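Local coordinates for uncharacterized protein (Bacteroides ovatus, PDB 4ID2), which is of unknown function but adopts a beta-barrel-like fold and belongs to the DUF4738 family, at residues A[116-128]-A[134-146]. Numbering follows the deposited sequence.
Sequences TTPQGIVYAASVC and LYMPLSITITADG
Tyr123 and Ile140 form a hydrogen-bonded pair in the antiparallel hairpin of strands 121-128 and 134-142, the middle strands of a four-stranded sheet. Tyr123 N donates to Ile140 O at 2.8 Å. The Tyr123 side chain can be followed outward. Tyr123 CB lies 3.7 Å from Ile140 O. Chi1 of -74° puts CG beside the backbone N; with chi2 at 78°, the ring edge at CD1 meets Ile140 O in the ring plane. CD1 also touches Ile142 CD1. Farther out, Tyr123 CE1 meets Ile142 CD1 at 3.8 Å, and Tyr123 OH is hydrogen-bonded to Ser47 OG. On the same face, Ala125 CB touches Ile140 CD1 at 4.0 Å, and Val127 CG1 touches Leu138 CD1. The other face is more polar: Thr141 OG1 lies beside Val122 CG2 and is hydrogen-bonded to Gln151 NE2. Past the strands, Thr143 CG2 packs on Gln119 O at 3.6 Å. Inside the type I turn Thr143-Gly146, Thr143 OG1 donates to Asp145 OD1 at 2.6 Å; it also bonds Lys147 N. A valine at Thr143 would probably leave Asp145 OD1 and Lys147 N without this partner and the carboxylate freer to turn. Leu134 and Tyr135 pair with a neighbouring subunit's strand, extending the sheet. The contact thus joins backbone bonding to a largely apolar inner face, with polar side chains mainly on the other.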
ATOM      1  N   THR A 116      19.863  -4.844  -7.610  1.00 47.04           N
ATOM      2  CA  THR A 116      20.087  -5.821  -8.672  1.00 48.29           C
ATOM      3  C   THR A 116      19.380  -7.106  -8.279  1.00 54.29           C
ATOM      4  O   THR A 116      19.426  -7.490  -7.113  1.00 54.92           O
ATOM      5  CB  THR A 116      21.574  -6.069  -8.910  1.00 56.45           C
ATOM      6  OG1 THR A 116      22.216  -6.394  -7.680  1.00 58.93           O
ATOM      7  CG2 THR A 116      22.259  -4.903  -9.587  1.00 52.26           C
ATOM      8  N   THR A 117      18.725  -7.757  -9.242  1.00 52.68           N
ATOM      9  CA  THR A 117      18.004  -9.018  -9.037  1.00 54.69           C
ATOM     10  C   THR A 117      18.432  -9.990 -10.134  1.00 61.19           C
ATOM     11  O   THR A 117      19.055  -9.549 -11.101  1.00 61.00           O
ATOM     12  CB  THR A 117      16.474  -8.762  -9.051  1.00 62.43           C
ATOM     13  OG1 THR A 117      16.046  -8.481 -10.387  1.00 62.72           O
ATOM     14  CG2 THR A 117      16.052  -7.636  -8.113  1.00 58.43           C
ATOM     15  N   PRO A 118      18.068 -11.289 -10.068  1.00 60.01           N
ATOM     16  CA  PRO A 118      18.434 -12.206 -11.169  1.00 61.77           C
ATOM     17  C   PRO A 118      17.862 -11.764 -12.525  1.00 66.00           C
ATOM     18  O   PRO A 118      18.471 -12.040 -13.558  1.00 65.88           O
ATOM     19  CB  PRO A 118      17.847 -13.552 -10.723  1.00 65.45           C
ATOM     20  CG  PRO A 118      17.683 -13.434  -9.249  1.00 69.56           C
ATOM     21  CD  PRO A 118      17.321 -11.997  -9.011  1.00 62.40           C
ATOM     22  N   GLN A 119      16.708 -11.059 -12.517  1.00 62.40           N
ATOM     23  CA  GLN A 119      16.086 -10.534 -13.734  1.00 62.09           C
ATOM     24  C   GLN A 119      16.973  -9.452 -14.343  1.00 63.83           C
ATOM     25  O   GLN A 119      17.370  -9.560 -15.503  1.00 65.12           O
ATOM     26  CB  GLN A 119      14.670  -9.970 -13.459  1.00 62.61           C
ATOM     27  CG  GLN A 119      13.566 -11.032 -13.483  1.00 86.95           C
ATOM     28  CD  GLN A 119      13.656 -12.036 -12.356  1.00114.49           C
ATOM     29  OE1 GLN A 119      14.127 -11.734 -11.251  1.00110.27           O
ATOM     30  NE2 GLN A 119      13.169 -13.250 -12.591  1.00111.73           N
ATOM     31  N   GLY A 120      17.308  -8.453 -13.540  1.00 56.00           N
ATOM     32  CA  GLY A 120      18.159  -7.360 -13.987  1.00 53.46           C
ATOM     33  C   GLY A 120      18.385  -6.280 -12.949  1.00 53.64           C
ATOM     34  O   GLY A 120      18.170  -6.488 -11.752  1.00 53.71           O
ATOM     35  N   ILE A 121      18.813  -5.113 -13.423  1.00 46.40           N
ATOM     36  CA  ILE A 121      19.083  -3.931 -12.616  1.00 43.88           C
ATOM     37  C   ILE A 121      17.751  -3.232 -12.412  1.00 46.83           C
ATOM     38  O   ILE A 121      17.143  -2.825 -13.394  1.00 45.84           O
ATOM     39  CB  ILE A 121      20.120  -3.028 -13.344  1.00 46.42           C
ATOM     40  CG1 ILE A 121      21.435  -3.800 -13.600  1.00 47.88           C
ATOM     41  CG2 ILE A 121      20.389  -1.741 -12.549  1.00 45.59           C
ATOM     42  CD1 ILE A 121      22.272  -3.240 -14.667  1.00 54.63           C
ATOM     43  N   VAL A 122      17.302  -3.077 -11.158  1.00 42.84           N
ATOM     44  CA  VAL A 122      16.007  -2.473 -10.853  1.00 41.25           C
ATOM     45  C   VAL A 122      16.171  -1.025 -10.411  1.00 43.32           C
ATOM     46  O   VAL A 122      16.990  -0.729  -9.540  1.00 43.37           O
ATOM     47  CB  VAL A 122      15.254  -3.293  -9.782  1.00 45.25           C
ATOM     48  CG1 VAL A 122      13.897  -2.663  -9.458  1.00 44.24           C
ATOM     49  CG2 VAL A 122      15.079  -4.736 -10.240  1.00 46.68           C
ATOM     50  N   TYR A 123      15.346  -0.139 -10.989  1.00 38.77           N
ATOM     51  CA  TYR A 123      15.281   1.279 -10.649  1.00 37.25           C
ATOM     52  C   TYR A 123      13.938   1.580 -10.045  1.00 43.04           C
ATOM     53  O   TYR A 123      12.933   1.094 -10.549  1.00 43.57           O
ATOM     54  CB  TYR A 123      15.468   2.169 -11.883  1.00 37.10           C
ATOM     55  CG  TYR A 123      16.887   2.224 -12.397  1.00 38.47           C
ATOM     56  CD1 TYR A 123      17.416   1.184 -13.151  1.00 41.34           C
ATOM     57  CD2 TYR A 123      17.696   3.326 -12.150  1.00 38.14           C
ATOM     58  CE1 TYR A 123      18.738   1.212 -13.591  1.00 42.77           C
ATOM     59  CE2 TYR A 123      19.016   3.367 -12.591  1.00 39.25           C
ATOM     60  CZ  TYR A 123      19.524   2.318 -13.336  1.00 47.83           C
ATOM     61  OH  TYR A 123      20.820   2.356 -13.782  1.00 51.86           O
ATOM     62  N   ALA A 124      13.902   2.381  -8.983  1.00 40.10           N
ATOM     63  CA  ALA A 124      12.644   2.819  -8.402  1.00 40.52           C
ATOM     64  C   ALA A 124      12.253   4.057  -9.162  1.00 45.88           C
ATOM     65  O   ALA A 124      13.117   4.895  -9.418  1.00 45.26           O
ATOM     66  CB  ALA A 124      12.806   3.109  -6.914  1.00 41.04           C
ATOM     67  N   ALA A 125      11.007   4.136  -9.616  1.00 43.71           N
ATOM     68  CA  ALA A 125      10.518   5.279 -10.384  1.00 43.22           C
ATOM     69  C   ALA A 125       9.273   5.839  -9.725  1.00 48.20           C
ATOM     70  O   ALA A 125       8.532   5.095  -9.080  1.00 48.36           O
ATOM     71  CB  ALA A 125      10.218   4.860 -11.811  1.00 44.32           C
ATOM     72  N   SER A 126       9.048   7.146  -9.856  1.00 44.38           N
ATOM     73  CA  SER A 126       7.859   7.742  -9.270  1.00 45.12           C
ATOM     74  C   SER A 126       7.331   8.922 -10.073  1.00 50.11           C
ATOM     75  O   SER A 126       8.102   9.702 -10.632  1.00 49.14           O
ATOM     76  CB  SER A 126       8.136   8.198  -7.839  1.00 48.30           C
ATOM     77  OG  SER A 126       9.237   9.089  -7.774  1.00 56.27           O
ATOM     78  N   VAL A 127       5.992   9.052 -10.086  1.00 48.83           N
ATOM     79  CA  VAL A 127       5.252  10.178 -10.651  1.00 50.65           C
ATOM     80  C   VAL A 127       4.510  10.780  -9.451  1.00 58.22           C
ATOM     81  O   VAL A 127       4.011  10.025  -8.615  1.00 57.69           O
ATOM     82  CB  VAL A 127       4.322   9.825 -11.849  1.00 55.23           C
ATOM     83  CG1 VAL A 127       5.113   9.213 -12.999  1.00 54.06           C
ATOM     84  CG2 VAL A 127       3.178   8.897 -11.443  1.00 56.03           C
ATOM     85  N   CYS A 128       4.500  12.109  -9.315  1.00 57.57           N
ATOM     86  CA  CYS A 128       3.888  12.771  -8.164  1.00 59.36           C
ATOM     87  C   CYS A 128       2.814  13.760  -8.600  1.00 66.42           C
ATOM     88  O   CYS A 128       2.794  14.199  -9.749  1.00 66.07           O
ATOM     89  CB  CYS A 128       4.961  13.459  -7.329  1.00 59.23           C
ATOM     90  SG  CYS A 128       5.534  15.034  -8.013  1.00 64.12           S
ATOM     91  N   LEU A 134       1.931  13.324  -2.290  1.00 62.45           N
ATOM     92  CA  LEU A 134       1.455  12.050  -2.824  1.00 60.72           C
ATOM     93  C   LEU A 134       2.194  11.682  -4.095  1.00 62.13           C
ATOM     94  O   LEU A 134       2.419  12.540  -4.953  1.00 62.22           O
ATOM     95  CB  LEU A 134      -0.054  12.103  -3.100  1.00 62.66           C
ATOM     96  CG  LEU A 134      -0.989  11.931  -1.901  1.00 69.04           C
ATOM     97  CD1 LEU A 134      -0.520  12.705  -0.682  1.00 70.20           C
ATOM     98  CD2 LEU A 134      -2.380  12.371  -2.256  1.00 73.56           C
ATOM     99  N   TYR A 135       2.563  10.400  -4.223  1.00 56.21           N
ATOM    100  CA  TYR A 135       3.236   9.906  -5.421  1.00 54.17           C
ATOM    101  C   TYR A 135       2.995   8.418  -5.597  1.00 52.92           C
ATOM    102  O   TYR A 135       2.704   7.705  -4.633  1.00 52.06           O
ATOM    103  CB  TYR A 135       4.736  10.229  -5.403  1.00 55.10           C
ATOM    104  CG  TYR A 135       5.515   9.493  -4.343  1.00 57.46           C
ATOM    105  CD1 TYR A 135       6.180   8.308  -4.635  1.00 58.51           C
ATOM    106  CD2 TYR A 135       5.625  10.003  -3.057  1.00 59.63           C
ATOM    107  CE1 TYR A 135       6.929   7.642  -3.671  1.00 59.69           C
ATOM    108  CE2 TYR A 135       6.350   9.332  -2.074  1.00 60.71           C
ATOM    109  CZ  TYR A 135       7.012   8.155  -2.385  1.00 68.12           C
ATOM    110  OH  TYR A 135       7.729   7.479  -1.418  1.00 70.06           O
HETATM  111  N   MSE A 136       3.113   7.956  -6.844  1.00 46.53           N
HETATM  112  CA  MSE A 136       2.838   6.578  -7.207  1.00 44.57           C
HETATM  113  C   MSE A 136       4.139   5.829  -7.444  1.00 50.48           C
HETATM  114  O   MSE A 136       4.889   6.205  -8.330  1.00 49.34           O
HETATM  115  CB  MSE A 136       1.968   6.542  -8.456  1.00 46.11           C
HETATM  116  CG  MSE A 136       1.630   5.148  -8.921  1.00 51.18           C
HETATM  117 SE   MSE A 136       0.555   5.306 -10.501  0.75 57.61          SE
HETATM  118  CE  MSE A 136      -1.245   5.224  -9.532  1.00 57.64           C
ATOM    119  N   PRO A 137       4.400   4.741  -6.696  1.00 49.74           N
ATOM    120  CA  PRO A 137       5.637   3.979  -6.919  1.00 48.74           C
ATOM    121  C   PRO A 137       5.548   3.098  -8.165  1.00 53.48           C
ATOM    122  O   PRO A 137       4.526   2.449  -8.400  1.00 55.10           O
ATOM    123  CB  PRO A 137       5.763   3.143  -5.639  1.00 50.68           C
ATOM    124  CG  PRO A 137       4.371   2.968  -5.169  1.00 56.47           C
ATOM    125  CD  PRO A 137       3.599   4.170  -5.594  1.00 52.48           C
ATOM    126  N   LEU A 138       6.599   3.125  -8.992  1.00 48.76           N
ATOM    127  CA  LEU A 138       6.719   2.335 -10.226  1.00 48.46           C
ATOM    128  C   LEU A 138       8.134   1.756 -10.279  1.00 51.50           C
ATOM    129  O   LEU A 138       8.967   2.143  -9.454  1.00 49.63           O
ATOM    130  CB  LEU A 138       6.448   3.225 -11.461  1.00 48.41           C
ATOM    131  CG  LEU A 138       5.124   4.005 -11.471  1.00 53.67           C
ATOM    132  CD1 LEU A 138       5.263   5.342 -12.191  1.00 53.75           C
ATOM    133  CD2 LEU A 138       4.010   3.184 -12.072  1.00 55.86           C
ATOM    134  N   SER A 139       8.435   0.864 -11.234  1.00 49.40           N
ATOM    135  CA  SER A 139       9.799   0.326 -11.334  1.00 48.80           C
ATOM    136  C   SER A 139      10.222   0.055 -12.782  1.00 52.12           C
ATOM    137  O   SER A 139       9.375  -0.198 -13.635  1.00 52.65           O
ATOM    138  CB  SER A 139       9.944  -0.945 -10.511  1.00 52.42           C
ATOM    139  OG  SER A 139       8.987  -1.906 -10.907  1.00 60.76           O
ATOM    140  N   ILE A 140      11.543   0.192 -13.055  1.00 47.27           N
ATOM    141  CA  ILE A 140      12.170  -0.052 -14.362  1.00 46.22           C
ATOM    142  C   ILE A 140      13.204  -1.136 -14.147  1.00 48.70           C
ATOM    143  O   ILE A 140      14.072  -0.957 -13.291  1.00 48.78           O
ATOM    144  CB  ILE A 140      12.841   1.228 -14.943  1.00 48.38           C
ATOM    145  CG1 ILE A 140      11.890   2.442 -14.997  1.00 48.68           C
ATOM    146  CG2 ILE A 140      13.470   0.969 -16.320  1.00 49.68           C
ATOM    147  CD1 ILE A 140      12.628   3.729 -14.829  1.00 51.79           C
ATOM    148  N   THR A 141      13.133  -2.241 -14.893  1.00 44.10           N
ATOM    149  CA  THR A 141      14.120  -3.321 -14.780  1.00 44.07           C
ATOM    150  C   THR A 141      14.903  -3.364 -16.082  1.00 47.38           C
ATOM    151  O   THR A 141      14.289  -3.439 -17.143  1.00 47.89           O
ATOM    152  CB  THR A 141      13.440  -4.650 -14.448  1.00 49.87           C
ATOM    153  OG1 THR A 141      12.664  -4.473 -13.261  1.00 45.64           O
ATOM    154  CG2 THR A 141      14.441  -5.790 -14.242  1.00 48.07           C
ATOM    155  N   ILE A 142      16.245  -3.287 -16.013  1.00 42.46           N
ATOM    156  CA  ILE A 142      17.104  -3.315 -17.201  1.00 42.56           C
ATOM    157  C   ILE A 142      18.007  -4.537 -17.111  1.00 46.98           C
ATOM    158  O   ILE A 142      18.694  -4.710 -16.102  1.00 45.20           O
ATOM    159  CB  ILE A 142      17.919  -2.007 -17.347  1.00 44.56           C
ATOM    160  CG1 ILE A 142      16.984  -0.796 -17.494  1.00 44.08           C
ATOM    161  CG2 ILE A 142      18.867  -2.098 -18.562  1.00 46.52           C
ATOM    162  CD1 ILE A 142      17.600   0.522 -17.107  1.00 50.48           C
ATOM    163  N   THR A 143      18.025  -5.381 -18.164  1.00 44.93           N
ATOM    164  CA  THR A 143      18.873  -6.578 -18.167  1.00 46.32           C
ATOM    165  C   THR A 143      20.291  -6.188 -18.552  1.00 50.22           C
ATOM    166  O   THR A 143      20.518  -5.063 -18.988  1.00 47.46           O
ATOM    167  CB  THR A 143      18.326  -7.648 -19.121  1.00 52.99           C
ATOM    168  OG1 THR A 143      18.404  -7.163 -20.462  1.00 50.55           O
ATOM    169  CG2 THR A 143      16.896  -8.066 -18.786  1.00 50.86           C
ATOM    170  N   ALA A 144      21.240  -7.122 -18.420  1.00 50.24           N
ATOM    171  CA  ALA A 144      22.634  -6.866 -18.775  1.00 51.91           C
ATOM    172  C   ALA A 144      22.799  -6.551 -20.276  1.00 60.00           C
ATOM    173  O   ALA A 144      23.675  -5.755 -20.628  1.00 60.14           O
ATOM    174  CB  ALA A 144      23.502  -8.054 -18.393  1.00 54.67           C
ATOM    175  N   ASP A 145      21.930  -7.124 -21.147  1.00 58.61           N
ATOM    176  CA  ASP A 145      21.971  -6.850 -22.589  1.00 60.44           C
ATOM    177  C   ASP A 145      21.017  -5.679 -22.990  1.00 63.02           C
ATOM    178  O   ASP A 145      20.690  -5.546 -24.163  1.00 64.52           O
ATOM    179  CB  ASP A 145      21.675  -8.125 -23.417  1.00 64.98           C
ATOM    180  CG  ASP A 145      20.261  -8.660 -23.329  1.00 79.97           C
ATOM    181  OD1 ASP A 145      19.659  -8.569 -22.238  1.00 80.43           O
ATOM    182  OD2 ASP A 145      19.780  -9.231 -24.336  1.00 88.66           O
ATOM    183  N   GLY A 146      20.629  -4.826 -22.040  1.00 56.42           N
ATOM    184  CA  GLY A 146      19.817  -3.648 -22.318  1.00 54.61           C
ATOM    185  C   GLY A 146      18.324  -3.824 -22.527  1.00 57.41           C
ATOM    186  O   GLY A 146      17.668  -2.841 -22.880  1.00 55.41           O
TER
HETATM  187  O   HOH W   1      20.380  -9.807 -16.648  1.00 58.84           O